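PDB 3IX0: beta-microseminoprotein from Homo sapiens, which is secreted by the prostate into seminal plasma, forms homodimers, interacts with PI16 and probably binds immunoglobulins. Local coordinates for residues 20-25 against 33-38; 57-60 against 65-68; 77-80 against 84-87. One frame throughout, in Å; residues are numbered along the deposited sequence.

Contact 1 lies on the opposite side of the chain's centre from contacts 2 and 3, whose own centres are about 9 Å apart. It is an exposed salt bridge between two turns near the four-stranded sheet. Contact 2 is also at the surface but has no direct hydrogen bond; a tyrosine hydroxyl, an arginine shaft and a water join strands of separate sheets. Contact 3 is partly buried and relies on main-chain hydrogen bonds backed by a disulfide cysteine. Contacts 2 and 3 share one two-stranded sheet through strands 64-69 and 74-79, with V77 packing on Y59. Contact 1 reaches contact 2 through C37 SG, 4.2 Å from F68 CZ.

Contact 1 of 3, residues 20-25 against 33-38; sequences DLKGNK and QTDNCE
K22 and D35 make the whole of this contact, each projecting from a separate turn. K22 NZ donates to D35 OD2 at 2.6 Å, a hydrogen bond that is also a salt bridge. The ammonium approaches on the anti lone pair of OD2, away from OD1, so a single carboxylate oxygen is engaged. The position of D35 CB, only 3.0 Å from K22 NZ, agrees with that approach from the CB side of the group. The K22 chain sets off with CG anti to the carbonyl carbon (chi1 -62°); it is extended beyond CG, and this length lets the amine span the separation between the turns. Its shaft crosses the aspartate side chain obliquely. Both residues are exposed, which probably makes the charge pair weaker than a buried one would be.

Each partner stands on a turn with internal bracing. In 20-25, D20 OD1 accepts N24 N at 3.0 Å from above the carboxylate plane, while D20 OD2 takes N24 ND2 at 3.0 Å on its syn lone pair, nearly in the amide plane. H26 also bonds to D20 OD2. In 33-38, T34 OG1 gives its proton to N36 OD1 at 2.7 Å and accepts E38 N at 3.1 Å, tying the two sides of that turn together.

The backbone identifies the first turn. D20 to G23 is a type I turn with a weak G23 N to D20 O bond, D20 N bonds to N24 O at 3.0 Å, and G23 has the positive phi (79°) of the bulge position. The arrangement is consistent with a beta hairpin closed by a type I turn with a G1 bulge, here tied by a surface salt bridge to the turn linking strands 31-33 and 38-42.

Contact 2 of 3, residues 57-60 against 65-68; sequences VGYD and QRIF
The backbones of 57-60 and 65-68 stay well apart, V57 and R66 having the nearest CA atoms at 9.0 Å, and no hydrogen bond passes directly between the segments. Side chains and a water bridge the separation. Y59 reaches across with its hydroxyl, and R66 answers with the aliphatic part of its chain: Y59 OH lies 3.4 Å from R66 CD and 3.7 Å from R66 CG. The two side chains cross at about a right angle, and the ring and guanidinium planes are 70° apart, so this is no stack. It is the phenol oxygen over the arginine shaft that makes the touch. Y59 CG stands between its backbone N and carbonyl carbon (chi1 55°), which turns the ring towards the other strand.

The wide spacing follows from the fold. Strand 55-58 pairs with 91-93 and strand 64-69 with 74-79, giving two small antiparallel sheets in this half of the protein; the contact therefore joins one sheet to the other rather than neighbours within a sheet. V77 of strand 74-79 also packs against the Y59 ring, and K61 makes a cation-pi contact with it.

A water completes the link between the segments. It lies at the edge of the Y59 ring, in its plane, 2.9 Å from Y59 OH, and accepts a hydrogen bond from R66 N at 3.3 Å, so the R66 amide is linked to the phenol through one water. Beside this bridge, Y59 CE1 comes within 4.4 Å of Q65 CA. The guanidinium runs on past the phenol towards strand 55-58, where R66 NH1 donates to P56 O and lies 4.5 Å from V57 CG1.

Contact 3 of 3, residues 77-80 against 84-87; sequences VVEK and KKTC
E79 N donates to K85 O at 2.8 Å, and the N-H points well at its acceptor (162°). The donor is tilted from the carbonyl plane, and V78 also packs on this oxygen, its CA 3.1 Å from K85 O. A second main-chain bond, C87 N to V77 O at 3.0 Å, is almost straight at the hydrogen (176°). These two bonds flank V78 and T86, an antiparallel non-hydrogen-bonded pair whose CA atoms are 4.3 Å apart and whose side chains diverge. T86 CG2 nevertheless packs at 3.4 Å against V77 O.

The side chains add packing on one face of the pairing. The E79 carboxylate passes at a slant over the start of the K85 side chain, E79 CD lying 3.4 Å from K85 CB. This is contact between a carboxylate and an aliphatic shaft: the bend of K85 at chi2 (-51°) carries the amine off towards D82, with which it makes a long, weak ion pair. On the same face, C87 turns its sulfur over the backbone, C87 SG lying 3.5 Å from V78 C, and E79 CG sits between that sulfur and K85 CB, touching both. V77 CG1 meets C87 CB at 4.1 Å, an apolar touch next to the straight hydrogen bond.

C87 is disulfide-bonded to C64, on strand 64-69, which is the sheet partner of strand 74-79. The returning chain at 84-87 is thus held to this sheet in two ways, by short backbone pairing at V77 and E79 and by a covalent link. The chemistry implies a position fixed mainly by main-chain bonds and the disulfide, with the charged ends of E79 and K85 contributing no salt bridge to one another.

Contact 1 of 3, residues 20-25 against 33-38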
loop_
_atom_site.group_PDB
_atom_site.type_symbol
_atom_site.label_atom_id
_atom_site.label_comp_id
_atom_site.label_asym_id
_atom_site.label_seq_id
_atom_site.Cartn_x
_atom_site.Cartn_y
_atom_site.Cartn_z
ATOM N N ASP B 20 -11.281 -8.196 14.908
ATOM C CA ASP B 20 -10.179 -8.669 14.080
ATOM C C ASP B 20 -10.256 -10.185 13.902
ATOM O O ASP B 20 -11.218 -10.823 14.323
ATOM C CB ASP B 20 -8.806 -8.209 14.614
ATOM C CG ASP B 20 -8.399 -8.898 15.912
ATOM O OD1 ASP B 20 -8.925 -9.984 16.208
ATOM O OD2 ASP B 20 -7.531 -8.353 16.637
ATOM N N LEU B 21 -9.248 -10.759 13.265
ATOM C CA LEU B 21 -9.298 -12.173 12.935
ATOM C C LEU B 21 -9.080 -13.050 14.174
ATOM O O LEU B 21 -9.589 -14.168 14.243
ATOM C CB LEU B 21 -8.299 -12.496 11.814
ATOM C CG LEU B 21 -8.582 -11.783 10.481
ATOM C CD1 LEU B 21 -7.497 -12.068 9.439
ATOM C CD2 LEU B 21 -9.959 -12.161 9.943
ATOM N N LYS B 22 -8.355 -12.529 15.161
ATOM C CA LYS B 22 -8.066 -13.280 16.385
ATOM C C LYS B 22 -9.051 -13.035 17.536
ATOM O O LYS B 22 -8.744 -13.324 18.693
ATOM C CB LYS B 22 -6.636 -13.007 16.853
ATOM C CG LYS B 22 -5.595 -13.455 15.847
ATOM C CD LYS B 22 -4.174 -13.360 16.376
ATOM C CE LYS B 22 -3.182 -13.698 15.266
ATOM N NZ LYS B 22 -1.773 -13.808 15.740
ATOM N N GLY B 23 -10.229 -12.502 17.224
ATOM C CA GLY B 23 -11.242 -12.277 18.236
ATOM C C GLY B 23 -11.126 -11.060 19.150
ATOM O O GLY B 23 -11.870 -10.971 20.124
ATOM N N ASN B 24 -10.212 -10.137 18.863
ATOM C CA ASN B 24 -10.160 -8.879 19.604
ATOM C C ASN B 24 -11.082 -7.810 19.007
ATOM O O ASN B 24 -11.120 -7.603 17.795
ATOM C CB ASN B 24 -8.731 -8.309 19.680
ATOM C CG ASN B 24 -7.703 -9.327 20.139
ATOM O OD1 ASN B 24 -7.634 -9.690 21.324
ATOM N ND2 ASN B 24 -6.862 -9.763 19.202
ATOM N N LYS B 25 -11.806 -7.111 19.864
ATOM C CA LYS B 25 -12.583 -5.968 19.427
ATOM C C LYS B 25 -11.793 -4.696 19.643
ATOM O O LYS B 25 -11.108 -4.522 20.664
ATOM C CB LYS B 25 -13.914 -5.878 20.183
ATOM C CG LYS B 25 -14.858 -7.019 19.881
ATOM C CD LYS B 25 -16.124 -6.923 20.693
ATOM C CE LYS B 25 -15.939 -7.530 22.072
ATOM N NZ LYS B 25 -17.244 -7.684 22.775
ATOM N N GLN B 33 -1.314 -3.229 15.703
ATOM C CA GLN B 33 -0.446 -4.055 14.895
ATOM C C GLN B 33 -0.872 -5.503 15.083
ATOM O O GLN B 33 -1.245 -5.916 16.189
ATOM C CB GLN B 33 1.015 -3.836 15.286
ATOM C CG GLN B 33 1.446 -2.368 15.237
ATOM C CD GLN B 33 2.934 -2.178 15.538
ATOM O OE1 GLN B 33 3.771 -3.037 15.211
ATOM N NE2 GLN B 33 3.271 -1.048 16.163
ATOM N N THR B 34 -0.851 -6.261 13.993
ATOM C CA THR B 34 -1.227 -7.661 14.033
ATOM C C THR B 34 -0.018 -8.516 14.383
ATOM O O THR B 34 1.043 -8.002 14.752
ATOM C CB THR B 34 -1.686 -8.115 12.665
ATOM O OG1 THR B 34 -0.579 -7.970 11.763
ATOM C CG2 THR B 34 -2.917 -7.280 12.167
ATOM N N ASP B 35 -0.172 -9.827 14.233
ATOM C CA ASP B 35 0.938 -10.738 14.463
ATOM C C ASP B 35 1.569 -11.193 13.157
ATOM O O ASP B 35 2.298 -12.183 13.115
ATOM C CB ASP B 35 0.486 -11.934 15.306
ATOM C CG ASP B 35 0.232 -11.551 16.749
ATOM O OD1 ASP B 35 0.979 -10.698 17.278
ATOM O OD2 ASP B 35 -0.712 -12.097 17.358
ATOM N N ASN B 36 1.280 -10.473 12.082
ATOM C CA ASN B 36 1.877 -10.803 10.793
ATOM C C ASN B 36 2.319 -9.532 10.096
ATOM O O ASN B 36 2.082 -9.328 8.892
ATOM C CB ASN B 36 0.928 -11.645 9.933
ATOM C CG ASN B 36 -0.220 -10.837 9.358
ATOM O OD1 ASN B 36 -0.871 -10.044 10.056
ATOM N ND2 ASN B 36 -0.476 -11.035 8.070
ATOM N N CYS B 37 2.947 -8.660 10.879
ATOM C CA CYS B 37 3.598 -7.472 10.327
ATOM C C CYS B 37 2.631 -6.592 9.535
ATOM O O CYS B 37 2.946 -6.145 8.427
ATOM C CB CYS B 37 4.787 -7.891 9.457
ATOM S SG CYS B 37 6.068 -8.755 10.433
ATOM N N GLU B 38 1.450 -6.349 10.107
ATOM C CA GLU B 38 0.526 -5.393 9.523
ATOM C C GLU B 38 0.097 -4.365 10.530
ATOM O O GLU B 38 0.067 -4.608 11.745
ATOM C CB GLU B 38 -0.722 -6.082 8.955
ATOM C CG GLU B 38 -0.437 -7.103 7.861
ATOM C CD GLU B 38 -1.692 -7.862 7.437
ATOM O OE1 GLU B 38 -2.659 -7.882 8.211
ATOM O OE2 GLU B 38 -1.714 -8.431 6.325
#

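Contact 2 of 3, residues 57-60 against 65-68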
loop_
_atom_site.group_PDB
_atom_site.type_symbol
_atom_site.label_atom_id
_atom_site.label_comp_id
_atom_site.label_asym_id
_atom_site.label_seq_id
_atom_site.Cartn_x
_atom_site.Cartn_y
_atom_site.Cartn_z
ATOM N N VAL B 57 13.533 -5.285 -4.032
ATOM C CA VAL B 57 13.285 -5.878 -5.343
ATOM C C VAL B 57 14.413 -5.565 -6.325
ATOM O O VAL B 57 14.538 -6.207 -7.370
ATOM C CB VAL B 57 11.914 -5.439 -5.925
ATOM C CG1 VAL B 57 10.776 -6.057 -5.123
ATOM C CG2 VAL B 57 11.787 -3.906 -5.933
ATOM N N GLY B 58 15.245 -4.592 -5.982
ATOM C CA GLY B 58 16.363 -4.244 -6.836
ATOM C C GLY B 58 17.701 -4.465 -6.155
ATOM O O GLY B 58 18.113 -3.698 -5.283
ATOM N N TYR B 59 18.377 -5.525 -6.571
ATOM C CA TYR B 59 19.706 -5.842 -6.085
ATOM C C TYR B 59 20.268 -6.958 -6.957
ATOM O O TYR B 59 19.560 -7.508 -7.798
ATOM C CB TYR B 59 19.654 -6.294 -4.624
ATOM C CG TYR B 59 18.716 -7.459 -4.383
ATOM C CD1 TYR B 59 19.163 -8.765 -4.491
ATOM C CD2 TYR B 59 17.374 -7.249 -4.047
ATOM C CE1 TYR B 59 18.320 -9.825 -4.265
ATOM C CE2 TYR B 59 16.518 -8.311 -3.819
ATOM C CZ TYR B 59 16.994 -9.596 -3.931
ATOM O OH TYR B 59 16.163 -10.667 -3.721
ATOM N N ASP B 60 21.533 -7.291 -6.729
ATOM C CA ASP B 60 22.240 -8.330 -7.466
ATOM C C ASP B 60 21.763 -9.723 -7.069
ATOM O O ASP B 60 22.229 -10.285 -6.074
ATOM C CB ASP B 60 23.726 -8.204 -7.152
ATOM C CG ASP B 60 24.582 -9.191 -7.919
ATOM O OD1 ASP B 60 24.073 -10.209 -8.447
ATOM O OD2 ASP B 60 25.788 -8.942 -7.968
ATOM N N GLN B 65 21.055 -12.459 -1.705
ATOM C CA GLN B 65 19.736 -12.989 -1.484
ATOM C C GLN B 65 19.039 -12.134 -0.426
ATOM O O GLN B 65 19.697 -11.492 0.397
ATOM C CB GLN B 65 19.812 -14.456 -1.013
ATOM C CG GLN B 65 20.397 -14.627 0.374
ATOM C CD GLN B 65 20.604 -16.097 0.775
ATOM O OE1 GLN B 65 19.851 -16.981 0.377
ATOM N NE2 GLN B 65 21.623 -16.343 1.585
ATOM N N ARG B 66 17.713 -12.132 -0.438
ATOM C CA ARG B 66 16.966 -11.472 0.627
ATOM C C ARG B 66 16.470 -12.500 1.638
ATOM O O ARG B 66 16.061 -13.607 1.287
ATOM C CB ARG B 66 15.796 -10.657 0.064
ATOM C CG ARG B 66 14.637 -11.492 -0.497
ATOM C CD ARG B 66 13.728 -10.635 -1.362
ATOM N NE ARG B 66 12.624 -11.401 -1.931
ATOM C CZ ARG B 66 11.989 -11.086 -3.059
ATOM N NH1 ARG B 66 12.346 -10.014 -3.760
ATOM N NH2 ARG B 66 10.993 -11.850 -3.492
ATOM N N ILE B 67 16.527 -12.139 2.910
ATOM C CA ILE B 67 16.104 -13.047 3.951
ATOM C C ILE B 67 15.148 -12.279 4.874
ATOM O O ILE B 67 15.458 -11.183 5.346
ATOM C CB ILE B 67 17.313 -13.589 4.745
ATOM C CG1 ILE B 67 18.329 -14.249 3.812
ATOM C CG2 ILE B 67 16.837 -14.539 5.832
ATOM C CD1 ILE B 67 19.619 -14.703 4.530
ATOM N N PHE B 68 13.981 -12.856 5.114
ATOM C CA PHE B 68 12.943 -12.203 5.892
ATOM C C PHE B 68 13.193 -12.410 7.375
ATOM O O PHE B 68 13.453 -13.522 7.792
ATOM C CB PHE B 68 11.571 -12.791 5.532
ATOM C CG PHE B 68 10.428 -12.148 6.268
ATOM C CD1 PHE B 68 10.256 -10.776 6.235
ATOM C CD2 PHE B 68 9.529 -12.917 6.995
ATOM C CE1 PHE B 68 9.213 -10.178 6.919
ATOM C CE2 PHE B 68 8.488 -12.323 7.668
ATOM C CZ PHE B 68 8.331 -10.950 7.634
HETATM O O HOH W 1 16.841 -13.459 -3.325
#

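Contact 3 of 3, residues 77-80 against 84-87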
loop_
_atom_site.group_PDB
_atom_site.type_symbol
_atom_site.label_atom_id
_atom_site.label_comp_id
_atom_site.label_asym_id
_atom_site.label_seq_id
_atom_site.Cartn_x
_atom_site.Cartn_y
_atom_site.Cartn_z
ATOM N N VAL B 77 19.371 -8.027 3.120
ATOM C CA VAL B 77 19.845 -8.457 1.810
ATOM C C VAL B 77 21.345 -8.643 1.894
ATOM O O VAL B 77 22.081 -7.696 2.172
ATOM C CB VAL B 77 19.534 -7.450 0.714
ATOM C CG1 VAL B 77 20.011 -7.984 -0.619
ATOM C CG2 VAL B 77 18.015 -7.144 0.686
ATOM N N VAL B 78 21.781 -9.875 1.649
ATOM C CA VAL B 78 23.112 -10.296 2.028
ATOM C C VAL B 78 23.761 -11.175 0.970
ATOM O O VAL B 78 23.102 -11.706 0.084
ATOM C CB VAL B 78 23.074 -11.031 3.379
ATOM C CG1 VAL B 78 22.624 -10.085 4.476
ATOM C CG2 VAL B 78 22.134 -12.224 3.323
ATOM N N GLU B 79 25.074 -11.305 1.061
ATOM C CA GLU B 79 25.816 -12.122 0.122
ATOM C C GLU B 79 25.502 -13.604 0.313
ATOM O O GLU B 79 25.460 -14.104 1.448
ATOM C CB GLU B 79 27.310 -11.869 0.283
ATOM C CG GLU B 79 27.755 -10.518 -0.248
ATOM C CD GLU B 79 29.263 -10.291 -0.114
ATOM O OE1 GLU B 79 30.014 -11.252 0.181
ATOM O OE2 GLU B 79 29.694 -9.141 -0.314
ATOM N N LYS B 80 25.269 -14.292 -0.805
ATOM C CA LYS B 80 25.076 -15.741 -0.782
ATOM C C LYS B 80 26.268 -16.482 -0.169
ATOM O O LYS B 80 26.090 -17.371 0.678
ATOM C CB LYS B 80 24.760 -16.269 -2.176
ATOM C CG LYS B 80 23.393 -15.812 -2.714
ATOM C CD LYS B 80 23.160 -16.365 -4.110
ATOM C CE LYS B 80 21.812 -15.955 -4.677
ATOM N NZ LYS B 80 21.728 -16.261 -6.141
ATOM N N LYS B 84 26.761 -12.771 6.343
ATOM C CA LYS B 84 27.182 -11.732 7.274
ATOM C C LYS B 84 27.608 -10.480 6.509
ATOM O O LYS B 84 27.859 -9.432 7.100
ATOM C CB LYS B 84 28.307 -12.226 8.190
ATOM C CG LYS B 84 27.855 -13.280 9.199
ATOM C CD LYS B 84 29.028 -13.919 9.923
ATOM C CE LYS B 84 29.426 -13.140 11.171
ATOM N NZ LYS B 84 30.576 -13.773 11.899
ATOM N N LYS B 85 27.679 -10.592 5.187
ATOM C CA LYS B 85 28.023 -9.455 4.348
ATOM C C LYS B 85 26.770 -8.909 3.713
ATOM O O LYS B 85 25.980 -9.671 3.161
ATOM C CB LYS B 85 29.019 -9.839 3.256
ATOM C CG LYS B 85 30.276 -10.568 3.748
ATOM C CD LYS B 85 30.964 -9.837 4.882
ATOM C CE LYS B 85 32.367 -10.433 5.115
ATOM N NZ LYS B 85 32.877 -10.212 6.493
ATOM N N THR B 86 26.599 -7.588 3.793
ATOM C CA THR B 86 25.405 -6.910 3.275
ATOM C C THR B 86 25.597 -6.431 1.848
ATOM O O THR B 86 26.678 -6.020 1.476
ATOM C CB THR B 86 25.035 -5.697 4.136
ATOM O OG1 THR B 86 24.912 -6.109 5.498
ATOM C CG2 THR B 86 23.715 -5.102 3.680
ATOM N N CYS B 87 24.543 -6.503 1.049
ATOM C CA CYS B 87 24.583 -5.988 -0.317
ATOM C C CYS B 87 23.847 -4.659 -0.379
ATOM O O CYS B 87 23.129 -4.305 0.557
ATOM C CB CYS B 87 23.944 -6.987 -1.277
ATOM S SG CYS B 87 24.765 -8.623 -1.255
#